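ARF GTPase-activating protein GIT1 (Rattus norvegicus, PDB 6IUH) probably acts as a GTPase-activating protein for ARF GTPases and binds a partner protein through its C-terminal helical domain. Local coordinates at residues A[66-76]-A[119-129]. Numbering follows the deposited sequence.
Sequences LEPVRSSLRLL and AKQLVTITTRE
Helices 67-76 and 119-128 run nearly antiparallel, at 159° between their directions, with axes 9.0 Å apart and Ser72 facing Leu122 where the backbones come closest. A small residue bordered by larger ones thus sits at the closest backbone approach, consistent with the principle that short side chains let helices draw together. Leu122 is the knob: its isobutyl group enters a hole formed by Val69, Ser72, Leu73 and Leu76. Its CD2 methyl rests 3.7 Å from CB of Ser72, while CD1 meets CD2 of Leu73 at 3.9 Å and CD2 of Leu76, and both leucine side chains cross that of Leu122 at about a right angle. A chi1 of -70°, placing CG beside the backbone N, turns the end of the side chain toward the facing helix although it leaves its backbone obliquely. Both segments belong to longer helices of the four-helix bundle formed by the GIT1 C-terminal domain; Met56 of helix 42-57 packs on Leu122, and Lys120 and Thr124 hydrogen-bond to the chain of another protein. One turn on from Leu122, Ile125 sends its two branches in different directions. CG2 packs 3.7 Å from CG2 of Val69, whereas the CG1 arm, with CG1 beside the backbone N at chi1 -66°, carries CD1 to within 3.6 Å of CB of Pro68. That methyl also lies close to the hydroxyl of Ser72, which meets the amide oxygen of Gln121: OG stands 2.8 Å from OE1, a distance suited to a hydrogen bond, although the serine proton has another acceptor within reach. Near the start of helix 67-76, the side chains of N-cap residue Leu66 and Glu129 lie alongside with opposite headings, CD1 against the aliphatic CG at 4.2 Å.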
ATOM      1  N   LEU A  66       0.400  10.502  18.736  1.00 24.37           N
ATOM      2  CA  LEU A  66       0.023   9.123  19.025  1.00 19.67           C
ATOM      3  C   LEU A  66       1.071   8.134  18.543  1.00 26.73           C
ATOM      4  O   LEU A  66       1.481   8.153  17.379  1.00 26.28           O
ATOM      5  CB  LEU A  66      -1.331   8.790  18.393  1.00 18.71           C
ATOM      6  CG  LEU A  66      -2.567   9.434  19.028  1.00 23.86           C
ATOM      7  CD1 LEU A  66      -3.790   9.187  18.161  1.00 21.53           C
ATOM      8  CD2 LEU A  66      -2.793   8.901  20.437  1.00 27.32           C
ATOM      9  N   GLU A  67       1.499   7.268  19.455  1.00 25.33           N
ATOM     10  CA  GLU A  67       2.455   6.214  19.139  1.00 23.81           C
ATOM     11  C   GLU A  67       1.989   5.304  17.991  1.00 20.56           C
ATOM     12  O   GLU A  67       2.789   4.976  17.115  1.00 23.14           O
ATOM     13  CB  GLU A  67       2.746   5.381  20.391  1.00 27.91           C
ATOM     14  CG  GLU A  67       4.007   4.540  20.304  1.00 30.07           C
ATOM     15  CD  GLU A  67       5.271   5.351  20.534  1.00 39.95           C
ATOM     16  OE1 GLU A  67       5.173   6.584  20.710  1.00 37.59           O
ATOM     17  OE2 GLU A  67       6.367   4.751  20.546  1.00 44.65           O
ATOM     18  N   PRO A  68       0.704   4.889  17.981  1.00 23.30           N
ATOM     19  CA  PRO A  68       0.315   4.042  16.845  1.00 19.57           C
ATOM     20  C   PRO A  68       0.349   4.759  15.494  1.00 20.54           C
ATOM     21  O   PRO A  68       0.609   4.112  14.482  1.00 20.13           O
ATOM     22  CB  PRO A  68      -1.118   3.626  17.195  1.00 22.87           C
ATOM     23  CG  PRO A  68      -1.201   3.754  18.670  1.00 26.62           C
ATOM     24  CD  PRO A  68      -0.363   4.945  18.998  1.00 24.60           C
ATOM     25  N   VAL A  69       0.084   6.063  15.470  1.00 19.99           N
ATOM     26  CA  VAL A  69       0.188   6.817  14.223  1.00 19.70           C
ATOM     27  C   VAL A  69       1.641   6.863  13.746  1.00 24.42           C
ATOM     28  O   VAL A  69       1.914   6.670  12.561  1.00 25.30           O
ATOM     29  CB  VAL A  69      -0.353   8.253  14.368  1.00 20.62           C
ATOM     30  CG1 VAL A  69      -0.173   9.026  13.066  1.00 20.41           C
ATOM     31  CG2 VAL A  69      -1.819   8.228  14.763  1.00 21.62           C
ATOM     32  N   ARG A  70       2.566   7.110  14.670  1.00 23.39           N
ATOM     33  CA  ARG A  70       3.992   7.106  14.346  1.00 22.42           C
ATOM     34  C   ARG A  70       4.416   5.774  13.733  1.00 21.46           C
ATOM     35  O   ARG A  70       5.116   5.740  12.719  1.00 23.26           O
ATOM     36  CB  ARG A  70       4.835   7.385  15.594  1.00 23.92           C
ATOM     37  CG  ARG A  70       4.604   8.749  16.225  1.00 24.01           C
ATOM     38  CD  ARG A  70       5.450   8.916  17.478  1.00 25.40           C
ATOM     39  NE  ARG A  70       5.221  10.204  18.128  1.00 32.94           N
ATOM     40  CZ  ARG A  70       5.805  10.585  19.261  1.00 39.67           C
ATOM     41  NH1 ARG A  70       6.657   9.777  19.875  1.00 47.51           N
ATOM     42  NH2 ARG A  70       5.539  11.778  19.778  1.00 40.64           N
ATOM     43  N   SER A  71       3.982   4.682  14.355  1.00 21.16           N
ATOM     44  CA  SER A  71       4.332   3.340  13.900  1.00 26.42           C
ATOM     45  C   SER A  71       3.732   3.021  12.537  1.00 25.57           C
ATOM     46  O   SER A  71       4.418   2.506  11.652  1.00 22.11           O
ATOM     47  CB  SER A  71       3.871   2.292  14.919  1.00 33.92           C
ATOM     48  OG  SER A  71       4.184   0.982  14.481  1.00 51.00           O
ATOM     49  N   SER A  72       2.450   3.321  12.371  1.00 20.68           N
ATOM     50  CA  SER A  72       1.761   3.004  11.125  1.00 26.34           C
ATOM     51  C   SER A  72       2.261   3.868   9.967  1.00 27.07           C
ATOM     52  O   SER A  72       2.375   3.390   8.835  1.00 20.78           O
ATOM     53  CB  SER A  72       0.250   3.159  11.296  1.00 33.51           C
ATOM     54  OG  SER A  72      -0.254   2.173  12.186  1.00 21.80           O
ATOM     55  N   LEU A  73       2.569   5.132  10.246  1.00 20.05           N
ATOM     56  CA  LEU A  73       3.117   6.002   9.208  1.00 20.00           C
ATOM     57  C   LEU A  73       4.488   5.515   8.770  1.00 22.56           C
ATOM     58  O   LEU A  73       4.841   5.608   7.595  1.00 23.25           O
ATOM     59  CB  LEU A  73       3.199   7.451   9.690  1.00 23.11           C
ATOM     60  CG  LEU A  73       1.875   8.215   9.676  1.00 25.27           C
ATOM     61  CD1 LEU A  73       2.072   9.638  10.169  1.00 26.87           C
ATOM     62  CD2 LEU A  73       1.271   8.203   8.280  1.00 28.22           C
ATOM     63  N   ARG A  74       5.261   4.994   9.717  1.00 20.94           N
ATOM     64  CA  ARG A  74       6.578   4.460   9.406  0.58 21.98           C
ATOM     65  C   ARG A  74       6.460   3.279   8.448  1.00 25.34           C
ATOM     66  O   ARG A  74       7.212   3.181   7.479  1.00 22.66           O
ATOM     67  CB  ARG A  74       7.308   4.038  10.682  0.58 25.14           C
ATOM     68  CG  ARG A  74       8.757   3.641  10.457  0.58 32.56           C
ATOM     69  CD  ARG A  74       9.483   3.409  11.773  0.58 38.41           C
ATOM     70  NE  ARG A  74       9.404   4.569  12.656  0.58 38.15           N
ATOM     71  CZ  ARG A  74       8.704   4.602  13.786  0.58 36.94           C
ATOM     72  NH1 ARG A  74       8.026   3.534  14.180  0.58 36.89           N
ATOM     73  NH2 ARG A  74       8.689   5.702  14.526  0.58 40.04           N
ATOM     74  N   LEU A  75       5.509   2.391   8.717  1.00 25.19           N
ATOM     75  CA  LEU A  75       5.293   1.229   7.862  1.00 26.38           C
ATOM     76  C   LEU A  75       4.794   1.643   6.483  1.00 24.36           C
ATOM     77  O   LEU A  75       5.272   1.147   5.461  1.00 26.06           O
ATOM     78  CB  LEU A  75       4.299   0.272   8.513  1.00 26.71           C
ATOM     79  CG  LEU A  75       3.995  -1.009   7.742  1.00 24.90           C
ATOM     80  CD1 LEU A  75       5.267  -1.807   7.518  1.00 28.46           C
ATOM     81  CD2 LEU A  75       2.964  -1.833   8.505  1.00 24.46           C
ATOM     82  N   LEU A  76       3.823   2.552   6.468  1.00 22.97           N
ATOM     83  CA  LEU A  76       3.266   3.093   5.235  1.00 26.26           C
ATOM     84  C   LEU A  76       4.341   3.704   4.338  1.00 27.10           C
ATOM     85  O   LEU A  76       4.451   3.360   3.160  1.00 23.16           O
ATOM     86  CB  LEU A  76       2.209   4.150   5.554  1.00 27.09           C
ATOM     87  CG  LEU A  76       1.428   4.708   4.367  1.00 26.86           C
ATOM     88  CD1 LEU A  76       0.411   3.690   3.880  1.00 24.46           C
ATOM     89  CD2 LEU A  76       0.753   6.029   4.723  1.00 27.10           C
ATOM     90  N   ALA A 119      -2.275   1.356   6.000  1.00 21.43           N
ATOM     91  CA  ALA A 119      -3.414   2.213   5.688  1.00 25.94           C
ATOM     92  C   ALA A 119      -4.622   1.824   6.531  1.00 25.12           C
ATOM     93  O   ALA A 119      -5.308   2.688   7.079  1.00 23.99           O
ATOM     94  CB  ALA A 119      -3.751   2.140   4.207  1.00 25.57           C
ATOM     95  N   LYS A 120      -4.866   0.520   6.634  1.00 18.74           N
ATOM     96  CA  LYS A 120      -5.942  -0.008   7.466  1.00 21.95           C
ATOM     97  C   LYS A 120      -5.763   0.387   8.932  1.00 26.20           C
ATOM     98  O   LYS A 120      -6.723   0.776   9.600  1.00 22.48           O
ATOM     99  CB  LYS A 120      -6.016  -1.534   7.350  1.00 20.15           C
ATOM    100  CG  LYS A 120      -7.199  -2.155   8.081  1.00 25.75           C
ATOM    101  CD  LYS A 120      -7.077  -3.671   8.138  1.00 37.21           C
ATOM    102  CE  LYS A 120      -5.826  -4.087   8.899  1.00 49.36           C
ATOM    103  NZ  LYS A 120      -5.620  -5.563   8.879  1.00 57.64           N
ATOM    104  N   GLN A 121      -4.535   0.279   9.428  1.00 26.61           N
ATOM    105  CA  GLN A 121      -4.242   0.638  10.811  1.00 22.03           C
ATOM    106  C   GLN A 121      -4.570   2.103  11.064  1.00 24.73           C
ATOM    107  O   GLN A 121      -5.161   2.447  12.082  1.00 24.22           O
ATOM    108  CB  GLN A 121      -2.776   0.355  11.146  1.00 21.97           C
ATOM    109  CG  GLN A 121      -2.436  -1.126  11.198  1.00 27.85           C
ATOM    110  CD  GLN A 121      -0.943  -1.389  11.284  1.00 35.17           C
ATOM    111  OE1 GLN A 121      -0.135  -0.464  11.325  1.00 26.59           O
ATOM    112  NE2 GLN A 121      -0.572  -2.663  11.306  1.00 37.23           N
ATOM    113  N   LEU A 122      -4.201   2.957  10.115  1.00 21.47           N
ATOM    114  CA  LEU A 122      -4.457   4.390  10.222  1.00 19.58           C
ATOM    115  C   LEU A 122      -5.948   4.704  10.210  1.00 22.24           C
ATOM    116  O   LEU A 122      -6.400   5.617  10.908  1.00 23.29           O
ATOM    117  CB  LEU A 122      -3.751   5.133   9.086  1.00 17.11           C
ATOM    118  CG  LEU A 122      -2.226   5.158   9.207  1.00 23.28           C
ATOM    119  CD1 LEU A 122      -1.585   5.638   7.908  1.00 24.13           C
ATOM    120  CD2 LEU A 122      -1.800   6.041  10.367  1.00 23.26           C
ATOM    121  N   VAL A 123      -6.708   3.955   9.414  1.00 23.24           N
ATOM    122  CA  VAL A 123      -8.160   4.094   9.397  1.00 24.84           C
ATOM    123  C   VAL A 123      -8.736   3.753  10.767  1.00 21.63           C
ATOM    124  O   VAL A 123      -9.582   4.476  11.296  1.00 25.67           O
ATOM    125  CB  VAL A 123      -8.813   3.190   8.331  1.00 23.50           C
ATOM    126  CG1 VAL A 123     -10.328   3.169   8.500  1.00 25.03           C
ATOM    127  CG2 VAL A 123      -8.443   3.660   6.936  1.00 23.79           C
ATOM    128  N   THR A 124      -8.263   2.648  11.334  1.00 24.54           N
ATOM    129  CA  THR A 124      -8.720   2.187  12.641  1.00 24.94           C
ATOM    130  C   THR A 124      -8.385   3.191  13.741  1.00 27.32           C
ATOM    131  O   THR A 124      -9.238   3.524  14.562  1.00 25.86           O
ATOM    132  CB  THR A 124      -8.099   0.822  13.001  1.00 29.85           C
ATOM    133  OG1 THR A 124      -8.549  -0.168  12.068  1.00 32.04           O
ATOM    134  CG2 THR A 124      -8.498   0.404  14.407  1.00 34.50           C
ATOM    135  N   ILE A 125      -7.142   3.664  13.751  1.00 24.46           N
ATOM    136  CA  ILE A 125      -6.694   4.645  14.736  1.00 27.69           C
ATOM    137  C   ILE A 125      -7.569   5.889  14.713  1.00 28.51           C
ATOM    138  O   ILE A 125      -8.017   6.368  15.755  1.00 25.67           O
ATOM    139  CB  ILE A 125      -5.235   5.073  14.493  1.00 26.85           C
ATOM    140  CG1 ILE A 125      -4.280   3.904  14.729  1.00 24.38           C
ATOM    141  CG2 ILE A 125      -4.868   6.238  15.396  1.00 31.02           C
ATOM    142  CD1 ILE A 125      -2.904   4.131  14.129  1.00 23.39           C
ATOM    143  N   THR A 126      -7.810   6.404  13.515  1.00 26.26           N
ATOM    144  CA  THR A 126      -8.569   7.636  13.353  1.00 30.00           C
ATOM    145  C   THR A 126      -9.995   7.481  13.872  1.00 32.42           C
ATOM    146  O   THR A 126     -10.505   8.351  14.577  1.00 34.65           O
ATOM    147  CB  THR A 126      -8.603   8.074  11.881  1.00 35.78           C
ATOM    148  OG1 THR A 126      -7.265   8.339  11.436  1.00 33.66           O
ATOM    149  CG2 THR A 126      -9.442   9.326  11.717  1.00 36.96           C
ATOM    150  N   THR A 127     -10.623   6.361  13.538  1.00 29.01           N
ATOM    151  CA  THR A 127     -12.006   6.111  13.930  1.00 32.58           C
ATOM    152  C   THR A 127     -12.186   5.982  15.441  1.00 35.25           C
ATOM    153  O   THR A 127     -13.175   6.461  15.998  1.00 38.06           O
ATOM    154  CB  THR A 127     -12.548   4.832  13.259  1.00 42.67           C
ATOM    155  OG1 THR A 127     -12.330   4.904  11.846  1.00 58.54           O
ATOM    156  CG2 THR A 127     -14.037   4.677  13.531  1.00 39.87           C
ATOM    157  N   ARG A 128     -11.230   5.343  16.109  1.00 32.17           N
ATOM    158  CA  ARG A 128     -11.334   5.093  17.545  0.54 35.11           C
ATOM    159  C   ARG A 128     -11.166   6.362  18.374  1.00 35.39           C
ATOM    160  O   ARG A 128     -11.521   6.396  19.552  1.00 36.69           O
ATOM    161  CB  ARG A 128     -10.299   4.054  17.982  0.54 36.43           C
ATOM    162  CG  ARG A 128     -10.566   2.655  17.459  0.54 37.94           C
ATOM    163  CD  ARG A 128      -9.705   1.629  18.176  0.54 39.96           C
ATOM    164  NE  ARG A 128      -9.937   1.636  19.618  0.54 41.56           N
ATOM    165  CZ  ARG A 128     -10.894   0.941  20.225  0.54 42.97           C
ATOM    166  NH1 ARG A 128     -11.715   0.179  19.515  0.54 48.41           N
ATOM    167  NH2 ARG A 128     -11.031   1.008  21.543  0.54 44.70           N
ATOM    168  N   GLU A 129     -10.616   7.405  17.763  1.00 33.76           N
ATOM    169  CA  GLU A 129     -10.380   8.653  18.481  1.00 40.47           C
ATOM    170  C   GLU A 129     -11.481   9.677  18.228  1.00 54.87           C
ATOM    171  O   GLU A 129     -11.357  10.840  18.617  1.00 52.45           O
ATOM    172  CB  GLU A 129      -9.024   9.243  18.092  1.00 35.47           C
ATOM    173  CG  GLU A 129      -7.853   8.329  18.395  1.00 34.50           C
ATOM    174  CD  GLU A 129      -7.696   8.068  19.879  1.00 36.92           C
ATOM    175  OE1 GLU A 129      -8.001   8.979  20.679  1.00 45.57           O
ATOM    176  OE2 GLU A 129      -7.268   6.954  20.244  1.00 36.10           O
TER